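Local atomic coordinates of small COPII coat GTPase SAR1 (Encephalitozoon cuniculi, PDB entry 6VS4), a protein that is a small GTPase of the COPII coat, of the ADP-ribosylation factor family with a P-loop fold, and binds guanosine-5'-diphosphate. Residues I110-D115 with T172-Q177; E127-V132 with V141-N146; S166-E171 with I188-I193. All blocks are in the same frame, centred on the assembly; numbering follows the deposited sequence.

Interaction 1: residues I110-D115 with T172-Q177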
loop_
_atom_site.group_PDB
_atom_site.type_symbol
_atom_site.label_atom_id
_atom_site.label_comp_id
_atom_site.label_asym_id
_atom_site.label_seq_id
_atom_site.Cartn_x
_atom_site.Cartn_y
_atom_site.Cartn_z
ATOM N N ILE A 110 22.857 28.813 4.100
ATOM C CA ILE A 110 23.868 27.945 3.520
ATOM C C ILE A 110 23.678 26.531 4.045
ATOM O O ILE A 110 23.448 26.324 5.242
ATOM C CB ILE A 110 25.290 28.468 3.818
ATOM C CG1 ILE A 110 25.533 29.757 3.030
ATOM C CG2 ILE A 110 26.333 27.403 3.497
ATOM C CD1 ILE A 110 26.661 30.593 3.542
ATOM N N VAL A 111 23.754 25.563 3.139
ATOM C CA VAL A 111 23.863 24.154 3.478
ATOM C C VAL A 111 25.259 23.704 3.061
ATOM O O VAL A 111 25.572 23.635 1.867
ATOM C CB VAL A 111 22.763 23.326 2.800
ATOM C CG1 VAL A 111 22.891 21.856 3.144
ATOM C CG2 VAL A 111 21.415 23.850 3.219
ATOM N N PHE A 112 26.106 23.420 4.044
ATOM C CA PHE A 112 27.474 22.988 3.807
ATOM C C PHE A 112 27.568 21.492 4.083
ATOM O O PHE A 112 27.232 21.042 5.185
ATOM C CB PHE A 112 28.454 23.764 4.687
ATOM C CG PHE A 112 29.892 23.562 4.308
ATOM C CD1 PHE A 112 30.615 22.495 4.817
ATOM C CD2 PHE A 112 30.525 24.435 3.440
ATOM C CE1 PHE A 112 31.950 22.308 4.465
ATOM C CE2 PHE A 112 31.858 24.251 3.083
ATOM C CZ PHE A 112 32.569 23.188 3.597
ATOM N N ILE A 113 28.014 20.728 3.085
ATOM C CA ILE A 113 28.001 19.270 3.130
ATOM C C ILE A 113 29.429 18.741 3.144
ATOM O O ILE A 113 30.263 19.167 2.333
ATOM C CB ILE A 113 27.214 18.692 1.944
ATOM C CG1 ILE A 113 25.803 19.289 1.924
ATOM C CG2 ILE A 113 27.148 17.188 2.049
ATOM C CD1 ILE A 113 24.886 18.692 0.866
ATOM N N VAL A 114 29.702 17.790 4.041
ATOM C CA VAL A 114 31.016 17.173 4.186
ATOM C C VAL A 114 30.881 15.661 4.049
ATOM O O VAL A 114 29.986 15.052 4.646
ATOM C CB VAL A 114 31.661 17.531 5.542
ATOM C CG1 VAL A 114 33.007 16.805 5.722
ATOM C CG2 VAL A 114 31.829 19.028 5.682
ATOM N N ASP A 115 31.791 15.053 3.286
ATOM C CA ASP A 115 31.916 13.597 3.222
ATOM C C ASP A 115 32.820 13.150 4.372
ATOM O O ASP A 115 34.040 13.327 4.317
ATOM C CB ASP A 115 32.479 13.175 1.866
ATOM C CG ASP A 115 32.608 11.654 1.708
ATOM O OD1 ASP A 115 32.482 10.912 2.706
ATOM O OD2 ASP A 115 32.857 11.200 0.567
ATOM N N THR A 172 38.147 19.557 10.349
ATOM C CA THR A 172 37.546 20.453 9.367
ATOM C C THR A 172 37.433 21.889 9.857
ATOM O O THR A 172 37.113 22.774 9.057
ATOM C CB THR A 172 36.142 19.971 8.955
ATOM O OG1 THR A 172 35.240 20.096 10.060
ATOM C CG2 THR A 172 36.176 18.527 8.488
ATOM N N GLY A 173 37.653 22.141 11.144
ATOM C CA GLY A 173 37.483 23.475 11.672
ATOM C C GLY A 173 36.046 23.899 11.864
ATOM O O GLY A 173 35.804 25.051 12.248
ATOM N N ILE A 174 35.090 23.016 11.600
ATOM C CA ILE A 174 33.675 23.335 11.709
ATOM C C ILE A 174 33.240 23.128 13.154
ATOM O O ILE A 174 33.345 22.020 13.692
ATOM C CB ILE A 174 32.842 22.473 10.750
ATOM C CG1 ILE A 174 33.355 22.646 9.316
ATOM C CG2 ILE A 174 31.353 22.831 10.863
ATOM C CD1 ILE A 174 32.762 21.675 8.321
ATOM N N GLU A 175 32.758 24.194 13.788
ATOM C CA GLU A 175 32.283 24.127 15.162
ATOM C C GLU A 175 30.887 24.729 15.253
ATOM O O GLU A 175 30.520 25.614 14.476
ATOM C CB GLU A 175 33.236 24.851 16.128
ATOM N N ASN A 176 30.123 24.256 16.233
ATOM C CA ASN A 176 28.764 24.726 16.440
ATOM C C ASN A 176 28.761 26.102 17.097
ATOM O O ASN A 176 29.631 26.432 17.907
ATOM C CB ASN A 176 27.984 23.748 17.323
ATOM C CG ASN A 176 27.539 22.500 16.582
ATOM O OD1 ASN A 176 26.998 22.572 15.481
ATOM N ND2 ASN A 176 27.769 21.342 17.189
ATOM N N GLN A 177 27.761 26.909 16.729
ATOM C CA GLN A 177 27.447 28.197 17.349
ATOM C C GLN A 177 25.928 28.336 17.238
ATOM O O GLN A 177 25.399 28.921 16.295
ATOM C CB GLN A 177 28.178 29.370 16.695
ATOM C CG GLN A 177 28.327 30.606 17.586
ATOM C CD GLN A 177 26.994 31.178 18.039
ATOM O OE1 GLN A 177 26.515 30.881 19.130
ATOM N NE2 GLN A 177 26.400 32.020 17.206
#
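Ile174 puts a single methyl, CD1, against two side chains of the strand at once. It sits 3.9 Å from Val114 CG2 and 4.0 Å from Phe112 CE1, with the next ring carbon, CD1 of Phe112, only slightly farther off. The approach to the phenyl ring is slanted, neither squarely over it nor in its plane. Ile174 and Val114 lie alongside with their ends pointing opposite ways. CG1 of Ile174 stands anti to the carbonyl carbon (chi1 -56°) and CD1 continues in an extended chain (chi2 170°), which brings the methyl up to the strand although the CA atoms of Phe112 and Ile174 are 10.1 Å apart.

The loop follows directly on helix 162-172: Gly173 leaves helical geometry with a positive phi of 76°, and a weak hydrogen bond of 3.3 Å runs from Ile174 N back to Thr172 OG1, which also bonds to Leu168 O. No hydrogen bond crosses between the segments, and the touching residues are buried. Around them, Tyr129 of helix 122-135 meets Phe112 edge-to-face and also packs on Ile174, Val125 of the same helix covers Val114, and Val143 of the adjacent strand 141-146 reaches Ile174 as well.

Interaction 2: residues E127-V132 with V141-N146. With GDP (guanosine-5'-diphosphate), chain D.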
loop_
_atom_site.group_PDB
_atom_site.type_symbol
_atom_site.label_atom_id
_atom_site.label_comp_id
_atom_site.label_asym_id
_atom_site.label_seq_id
_atom_site.Cartn_x
_atom_site.Cartn_y
_atom_site.Cartn_z
ATOM N N GLU A 127 39.567 24.410 4.230
ATOM C CA GLU A 127 39.768 25.591 3.394
ATOM C C GLU A 127 38.468 26.012 2.718
ATOM O O GLU A 127 38.132 27.200 2.691
ATOM C CB GLU A 127 40.862 25.327 2.359
ATOM C CG GLU A 127 42.238 25.850 2.769
ATOM C CD GLU A 127 43.348 24.831 2.562
ATOM O OE1 GLU A 127 44.278 24.781 3.402
ATOM O OE2 GLU A 127 43.293 24.079 1.563
ATOM N N ALA A 128 37.718 25.052 2.173
ATOM C CA ALA A 128 36.407 25.385 1.619
ATOM C C ALA A 128 35.516 26.021 2.680
ATOM O O ALA A 128 34.856 27.031 2.418
ATOM C CB ALA A 128 35.741 24.140 1.027
ATOM N N TYR A 129 35.514 25.463 3.897
ATOM C CA TYR A 129 34.691 26.024 4.965
ATOM C C TYR A 129 35.168 27.409 5.369
ATOM O O TYR A 129 34.352 28.315 5.577
ATOM C CB TYR A 129 34.678 25.095 6.176
ATOM C CG TYR A 129 33.740 25.557 7.270
ATOM C CD1 TYR A 129 32.358 25.465 7.121
ATOM C CD2 TYR A 129 34.234 26.077 8.457
ATOM C CE1 TYR A 129 31.502 25.888 8.125
ATOM C CE2 TYR A 129 33.388 26.497 9.464
ATOM C CZ TYR A 129 32.025 26.401 9.295
ATOM O OH TYR A 129 31.194 26.822 10.305
ATOM N N GLU A 130 36.485 27.591 5.488
ATOM C CA GLU A 130 37.026 28.908 5.799
ATOM C C GLU A 130 36.667 29.914 4.715
ATOM O O GLU A 130 36.350 31.071 5.013
ATOM C CB GLU A 130 38.545 28.823 5.982
ATOM N N THR A 131 36.700 29.486 3.450
ATOM C CA THR A 131 36.299 30.371 2.361
ATOM C C THR A 131 34.866 30.861 2.551
ATOM O O THR A 131 34.588 32.058 2.407
ATOM C CB THR A 131 36.427 29.644 1.019
ATOM O OG1 THR A 131 37.774 29.220 0.814
ATOM C CG2 THR A 131 36.021 30.554 -0.115
ATOM N N VAL A 132 33.953 29.952 2.912
ATOM C CA VAL A 132 32.544 30.313 3.072
ATOM C C VAL A 132 32.371 31.341 4.183
ATOM O O VAL A 132 31.693 32.360 4.006
ATOM C CB VAL A 132 31.691 29.058 3.334
ATOM C CG1 VAL A 132 30.258 29.450 3.654
ATOM C CG2 VAL A 132 31.739 28.117 2.139
ATOM N N VAL A 141 24.340 28.916 8.857
ATOM C CA VAL A 141 25.033 27.827 8.181
ATOM C C VAL A 141 24.632 26.528 8.862
ATOM O O VAL A 141 24.884 26.343 10.058
ATOM C CB VAL A 141 26.564 27.999 8.216
ATOM C CG1 VAL A 141 27.242 26.808 7.547
ATOM C CG2 VAL A 141 26.988 29.303 7.553
ATOM N N VAL A 142 24.014 25.632 8.108
ATOM C CA VAL A 142 23.757 24.279 8.577
ATOM C C VAL A 142 24.772 23.355 7.917
ATOM O O VAL A 142 25.019 23.447 6.707
ATOM C CB VAL A 142 22.299 23.846 8.308
ATOM C CG1 VAL A 142 22.003 23.717 6.829
ATOM C CG2 VAL A 142 22.011 22.549 9.018
ATOM N N VAL A 143 25.416 22.517 8.724
ATOM C CA VAL A 143 26.456 21.611 8.255
ATOM C C VAL A 143 25.916 20.187 8.282
ATOM O O VAL A 143 25.445 19.706 9.321
ATOM C CB VAL A 143 27.733 21.732 9.097
ATOM C CG1 VAL A 143 28.746 20.699 8.648
ATOM C CG2 VAL A 143 28.303 23.117 8.955
ATOM N N LEU A 144 25.981 19.518 7.137
ATOM C CA LEU A 144 25.600 18.119 7.022
ATOM C C LEU A 144 26.867 17.281 6.961
ATOM O O LEU A 144 27.596 17.315 5.968
ATOM C CB LEU A 144 24.722 17.892 5.793
ATOM C CG LEU A 144 23.421 18.716 5.743
ATOM C CD1 LEU A 144 22.575 18.382 4.512
ATOM C CD2 LEU A 144 22.633 18.519 7.010
ATOM N N MET A 145 27.153 16.562 8.036
ATOM C CA MET A 145 28.183 15.528 7.989
ATOM C C MET A 145 27.540 14.315 7.325
ATOM O O MET A 145 26.724 13.615 7.931
ATOM C CB MET A 145 28.713 15.223 9.386
ATOM C CG MET A 145 29.418 16.402 10.060
ATOM S SD MET A 145 31.059 16.766 9.393
ATOM C CE MET A 145 31.570 18.135 10.426
ATOM N N ASN A 146 27.873 14.091 6.061
ATOM C CA ASN A 146 27.180 13.129 5.219
ATOM C C ASN A 146 27.987 11.842 5.090
ATOM O O ASN A 146 29.179 11.796 5.402
ATOM C CB ASN A 146 26.915 13.730 3.832
ATOM C CG ASN A 146 25.960 12.891 3.000
ATOM O OD1 ASN A 146 25.038 12.275 3.528
ATOM N ND2 ASN A 146 26.180 12.864 1.689
HETATM P PB GDP D . 28.583 16.474 -5.523
HETATM O O1B GDP D . 29.929 16.590 -6.261
HETATM O O2B GDP D . 27.444 17.041 -6.319
HETATM O O3B GDP D . 28.747 17.096 -4.134
HETATM O O3A GDP D . 28.331 14.930 -5.250
HETATM P PA GDP D . 27.161 13.922 -5.612
HETATM O O1A GDP D . 27.277 13.628 -7.100
HETATM O O2A GDP D . 25.852 14.417 -5.140
HETATM O "O5'" GDP D . 27.562 12.571 -4.861
HETATM C "C5'" GDP D . 28.742 11.798 -5.161
HETATM C "C4'" GDP D . 28.497 10.354 -4.800
HETATM O "O4'" GDP D . 28.278 10.244 -3.375
HETATM C "C3'" GDP D . 27.292 9.697 -5.484
HETATM O "O3'" GDP D . 27.629 8.429 -6.034
HETATM C "C2'" GDP D . 26.269 9.567 -4.351
HETATM O "O2'" GDP D . 25.439 8.427 -4.537
HETATM C "C1'" GDP D . 27.193 9.367 -3.155
HETATM N N9 GDP D . 26.583 9.690 -1.856
HETATM C C8 GDP D . 25.927 10.838 -1.492
HETATM N N7 GDP D . 25.483 10.808 -0.256
HETATM C C5 GDP D . 25.865 9.562 0.216
HETATM C C6 GDP D . 25.639 8.915 1.479
HETATM O O6 GDP D . 25.077 9.382 2.467
HETATM N N1 GDP D . 26.166 7.640 1.514
HETATM C C2 GDP D . 26.854 7.045 0.490
HETATM N N2 GDP D . 27.306 5.807 0.704
HETATM N N3 GDP D . 27.080 7.633 -0.681
HETATM C C4 GDP D . 26.551 8.869 -0.756
#
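Val141, at the start of the strand, meets Tyr129 of the helix with its CG1 methyl lying 4.4 Å from Tyr129 CE1, at the ring edge and close to the ring plane. Val142 turns to the other side of the sheet, where Ala208 and Trp211 of helix 204-223 cover it. With Val143 the strand faces the helix again: CG2 comes within 4.3 Å of the same Tyr129 CE1, this time obliquely. The tyrosine reaches both valines because its CG is anti to the backbone N (chi1 -175°), which swings the ring off the helix toward the sheet. Leu144 again faces helix 204-223, and Met145 packs on Ile188 and Tyr190 of strand 186-190.

Asn146 closes the strand at the nucleotide: its ND2 comes within 2.9 Å of GDP N7 and hydrogen-bonds to Ala50 O, while OD1 accepts from Ile193 N. These two protein bonds fix the turn of the amide beside the base.

Helix and strand belong to one beta-alpha-beta unit, 109-115, 122-135 and 141-146, the classic crossover of a P-loop fold. The contact itself is apolar, consistent with burial and fit, not directed bonds, joining helix and strand here, whereas polar groups gather at the strand's nucleotide end.

Interaction 3: residues S166-E171 with I188-I193. With GDP (guanosine-5'-diphosphate), chain D.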
loop_
_atom_site.group_PDB
_atom_site.type_symbol
_atom_site.label_atom_id
_atom_site.label_comp_id
_atom_site.label_asym_id
_atom_site.label_seq_id
_atom_site.Cartn_x
_atom_site.Cartn_y
_atom_site.Cartn_z
ATOM N N SER A 166 34.102 15.031 17.904
ATOM C CA SER A 166 35.182 15.963 18.206
ATOM C C SER A 166 36.272 15.914 17.143
ATOM O O SER A 166 36.770 16.958 16.712
ATOM C CB SER A 166 35.778 15.658 19.581
ATOM O OG SER A 166 34.969 16.176 20.619
ATOM N N TRP A 167 36.632 14.712 16.686
ATOM C CA TRP A 167 37.686 14.578 15.683
ATOM C C TRP A 167 37.276 15.202 14.352
ATOM O O TRP A 167 38.103 15.826 13.675
ATOM C CB TRP A 167 38.045 13.104 15.501
ATOM C CG TRP A 167 39.099 12.838 14.476
ATOM C CD1 TRP A 167 40.448 13.068 14.591
ATOM C CD2 TRP A 167 38.896 12.300 13.164
ATOM N NE1 TRP A 167 41.093 12.690 13.439
ATOM C CE2 TRP A 167 40.165 12.214 12.548
ATOM C CE3 TRP A 167 37.765 11.868 12.456
ATOM C CZ2 TRP A 167 40.331 11.723 11.252
ATOM C CZ3 TRP A 167 37.930 11.382 11.169
ATOM C CH2 TRP A 167 39.204 11.318 10.579
ATOM N N LEU A 168 36.009 15.039 13.955
ATOM C CA LEU A 168 35.535 15.664 12.723
ATOM C C LEU A 168 35.628 17.179 12.815
ATOM O O LEU A 168 36.097 17.842 11.883
ATOM C CB LEU A 168 34.096 15.239 12.429
ATOM C CG LEU A 168 33.877 13.823 11.913
ATOM C CD1 LEU A 168 32.391 13.591 11.701
ATOM C CD2 LEU A 168 34.649 13.608 10.626
ATOM N N SER A 169 35.180 17.744 13.938
ATOM C CA SER A 169 35.267 19.188 14.116
ATOM C C SER A 169 36.718 19.654 14.149
ATOM O O SER A 169 37.041 20.731 13.635
ATOM C CB SER A 169 34.531 19.604 15.388
ATOM O OG SER A 169 33.129 19.644 15.170
ATOM N N GLN A 170 37.610 18.849 14.739
ATOM C CA GLN A 170 39.018 19.235 14.825
ATOM C C GLN A 170 39.664 19.276 13.446
ATOM O O GLN A 170 40.445 20.184 13.148
ATOM C CB GLN A 170 39.779 18.272 15.739
ATOM C CG GLN A 170 41.279 18.499 15.756
ATOM C CD GLN A 170 42.023 17.511 16.638
ATOM O OE1 GLN A 170 42.740 17.903 17.557
ATOM N NE2 GLN A 170 41.890 16.230 16.336
ATOM N N GLU A 171 39.321 18.322 12.577
ATOM C CA GLU A 171 39.988 18.208 11.285
ATOM C C GLU A 171 39.421 19.162 10.239
ATOM O O GLU A 171 40.148 19.550 9.322
ATOM C CB GLU A 171 39.890 16.768 10.772
ATOM C CG GLU A 171 40.623 15.741 11.622
ATOM C CD GLU A 171 42.135 15.841 11.496
ATOM O OE1 GLU A 171 42.811 16.115 12.513
ATOM O OE2 GLU A 171 42.643 15.658 10.369
ATOM N N ILE A 188 25.609 21.514 13.313
ATOM C CA ILE A 188 26.101 20.325 12.623
ATOM C C ILE A 188 25.076 19.208 12.748
ATOM O O ILE A 188 24.576 18.928 13.844
ATOM C CB ILE A 188 27.464 19.889 13.193
ATOM C CG1 ILE A 188 28.492 21.007 13.022
ATOM C CG2 ILE A 188 27.967 18.625 12.517
ATOM C CD1 ILE A 188 29.777 20.753 13.793
ATOM N N PHE A 189 24.768 18.561 11.630
ATOM C CA PHE A 189 23.884 17.405 11.622
ATOM C C PHE A 189 24.591 16.229 10.961
ATOM O O PHE A 189 25.408 16.409 10.053
ATOM C CB PHE A 189 22.567 17.704 10.889
ATOM C CG PHE A 189 21.690 18.718 11.583
ATOM C CD1 PHE A 189 21.956 20.074 11.480
ATOM C CD2 PHE A 189 20.583 18.310 12.321
ATOM C CE1 PHE A 189 21.146 21.003 12.107
ATOM C CE2 PHE A 189 19.768 19.234 12.956
ATOM C CZ PHE A 189 20.047 20.584 12.845
ATOM N N TYR A 190 24.273 15.026 11.427
ATOM C CA TYR A 190 24.892 13.795 10.946
ATOM C C TYR A 190 23.839 12.985 10.201
ATOM O O TYR A 190 22.811 12.614 10.779
ATOM C CB TYR A 190 25.507 13.003 12.104
ATOM C CG TYR A 190 26.468 13.851 12.904
ATOM C CD1 TYR A 190 27.821 13.870 12.600
ATOM C CD2 TYR A 190 26.015 14.666 13.932
ATOM C CE1 TYR A 190 28.703 14.659 13.310
ATOM C CE2 TYR A 190 26.876 15.459 14.640
ATOM C CZ TYR A 190 28.226 15.454 14.330
ATOM O OH TYR A 190 29.089 16.246 15.044
ATOM N N VAL A 191 24.080 12.749 8.910
ATOM C CA VAL A 191 23.066 12.221 8.008
ATOM C C VAL A 191 23.693 11.220 7.043
ATOM O O VAL A 191 24.910 11.181 6.847
ATOM C CB VAL A 191 22.371 13.351 7.208
ATOM C CG1 VAL A 191 21.627 14.313 8.135
ATOM C CG2 VAL A 191 23.388 14.106 6.372
ATOM N N THR A 192 22.830 10.403 6.444
ATOM C CA THR A 192 23.129 9.618 5.243
ATOM C C THR A 192 22.078 10.039 4.224
ATOM O O THR A 192 20.920 9.616 4.302
ATOM C CB THR A 192 23.090 8.109 5.476
ATOM O OG1 THR A 192 24.197 7.708 6.288
ATOM C CG2 THR A 192 23.167 7.370 4.152
ATOM N N ILE A 193 22.485 10.895 3.286
ATOM C CA ILE A 193 21.528 11.517 2.384
ATOM C C ILE A 193 20.907 10.482 1.458
ATOM O O ILE A 193 19.748 10.620 1.059
ATOM C CB ILE A 193 22.225 12.658 1.622
ATOM C CG1 ILE A 193 22.478 13.819 2.584
ATOM C CG2 ILE A 193 21.392 13.122 0.431
ATOM C CD1 ILE A 193 23.314 14.942 2.011
HETATM P PB GDP D . 28.583 16.474 -5.523
HETATM O O1B GDP D . 29.929 16.590 -6.261
HETATM O O2B GDP D . 27.444 17.041 -6.319
HETATM O O3B GDP D . 28.747 17.096 -4.134
HETATM O O3A GDP D . 28.331 14.930 -5.250
HETATM P PA GDP D . 27.161 13.922 -5.612
HETATM O O1A GDP D . 27.277 13.628 -7.100
HETATM O O2A GDP D . 25.852 14.417 -5.140
HETATM O "O5'" GDP D . 27.562 12.571 -4.861
HETATM C "C5'" GDP D . 28.742 11.798 -5.161
HETATM C "C4'" GDP D . 28.497 10.354 -4.800
HETATM O "O4'" GDP D . 28.278 10.244 -3.375
HETATM C "C3'" GDP D . 27.292 9.697 -5.484
HETATM O "O3'" GDP D . 27.629 8.429 -6.034
HETATM C "C2'" GDP D . 26.269 9.567 -4.351
HETATM O "O2'" GDP D . 25.439 8.427 -4.537
HETATM C "C1'" GDP D . 27.193 9.367 -3.155
HETATM N N9 GDP D . 26.583 9.690 -1.856
HETATM C C8 GDP D . 25.927 10.838 -1.492
HETATM N N7 GDP D . 25.483 10.808 -0.256
HETATM C C5 GDP D . 25.865 9.562 0.216
HETATM C C6 GDP D . 25.639 8.915 1.479
HETATM O O6 GDP D . 25.077 9.382 2.467
HETATM N N1 GDP D . 26.166 7.640 1.514
HETATM C C2 GDP D . 26.854 7.045 0.490
HETATM N N2 GDP D . 27.306 5.807 0.704
HETATM N N3 GDP D . 27.080 7.633 -0.681
HETATM C C4 GDP D . 26.551 8.869 -0.756
#
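The Tyr190 ring takes Leu168 at its edge: CD1 of the leucine lies near the ring plane, 4.2 Å from Tyr190 CE1, and leucine and tyrosine lie side by side, their ends reversed. On the helix, the indole of Trp167 carries Glu171 CG on one face, 3.5 Å above its plane and displaced toward the rim, a packing within the helix, one turn on.

Beside the Leu168–Tyr190 pair, the helix meets Ile188 through Ser169. This serine is modelled in two positions, so the detail is doubtful; in the one described, OG lies 3.8 Å from Ile188 CD1. In this conformer the hydroxyl hydrogen-bonds to Ile174 O, and the methyl packs beside it. The extended side chain of Ile188 (chi2 169°) brings CD1 up to Ser169.

Beyond Tyr190 the chain leaves the strand and reaches the base of GDP. Thr192 CG2 approaches GDP O6 to 3.2 Å, and Ile193 N makes a weak, bent hydrogen bond of 3.1 Å to the same O6, at an angle of 120°. Thr192 OG1 hydrogen-bonds to Asp149 OD1, which is itself bonded to the nucleotide.

In the fold, helix 162-172 covers strand 186-190, an edge strand of the sheet within this chain. Leu168 also packs on Phe122 of helix 122-135, and Phe189 faces helix 204-223 on the other side.

How the interactions relate
Interactions 1 and 2 have centres about 3 Å apart and form one apolar layer: Ile174 CG1 is 3.6 Å from Tyr129 CG, and Ile174 CG2 is 3.6 Å from Val143 CG2. Interaction 3, centred about 7 Å from interaction 1, is tied to it by a probable hydrogen bond of 2.8 Å between Asn176 OD1 and Ile188 N. Strands 109-115, 141-146 and 186-190 lie side by side in the sheet, so all three contacts share one framework. Interactions 2 and 3, about 10 Å apart between centres, converge on GDP through Asn146, Thr192 and Ile193, whereas the side chain of Val114 in interaction 1 stays about 10 Å from it.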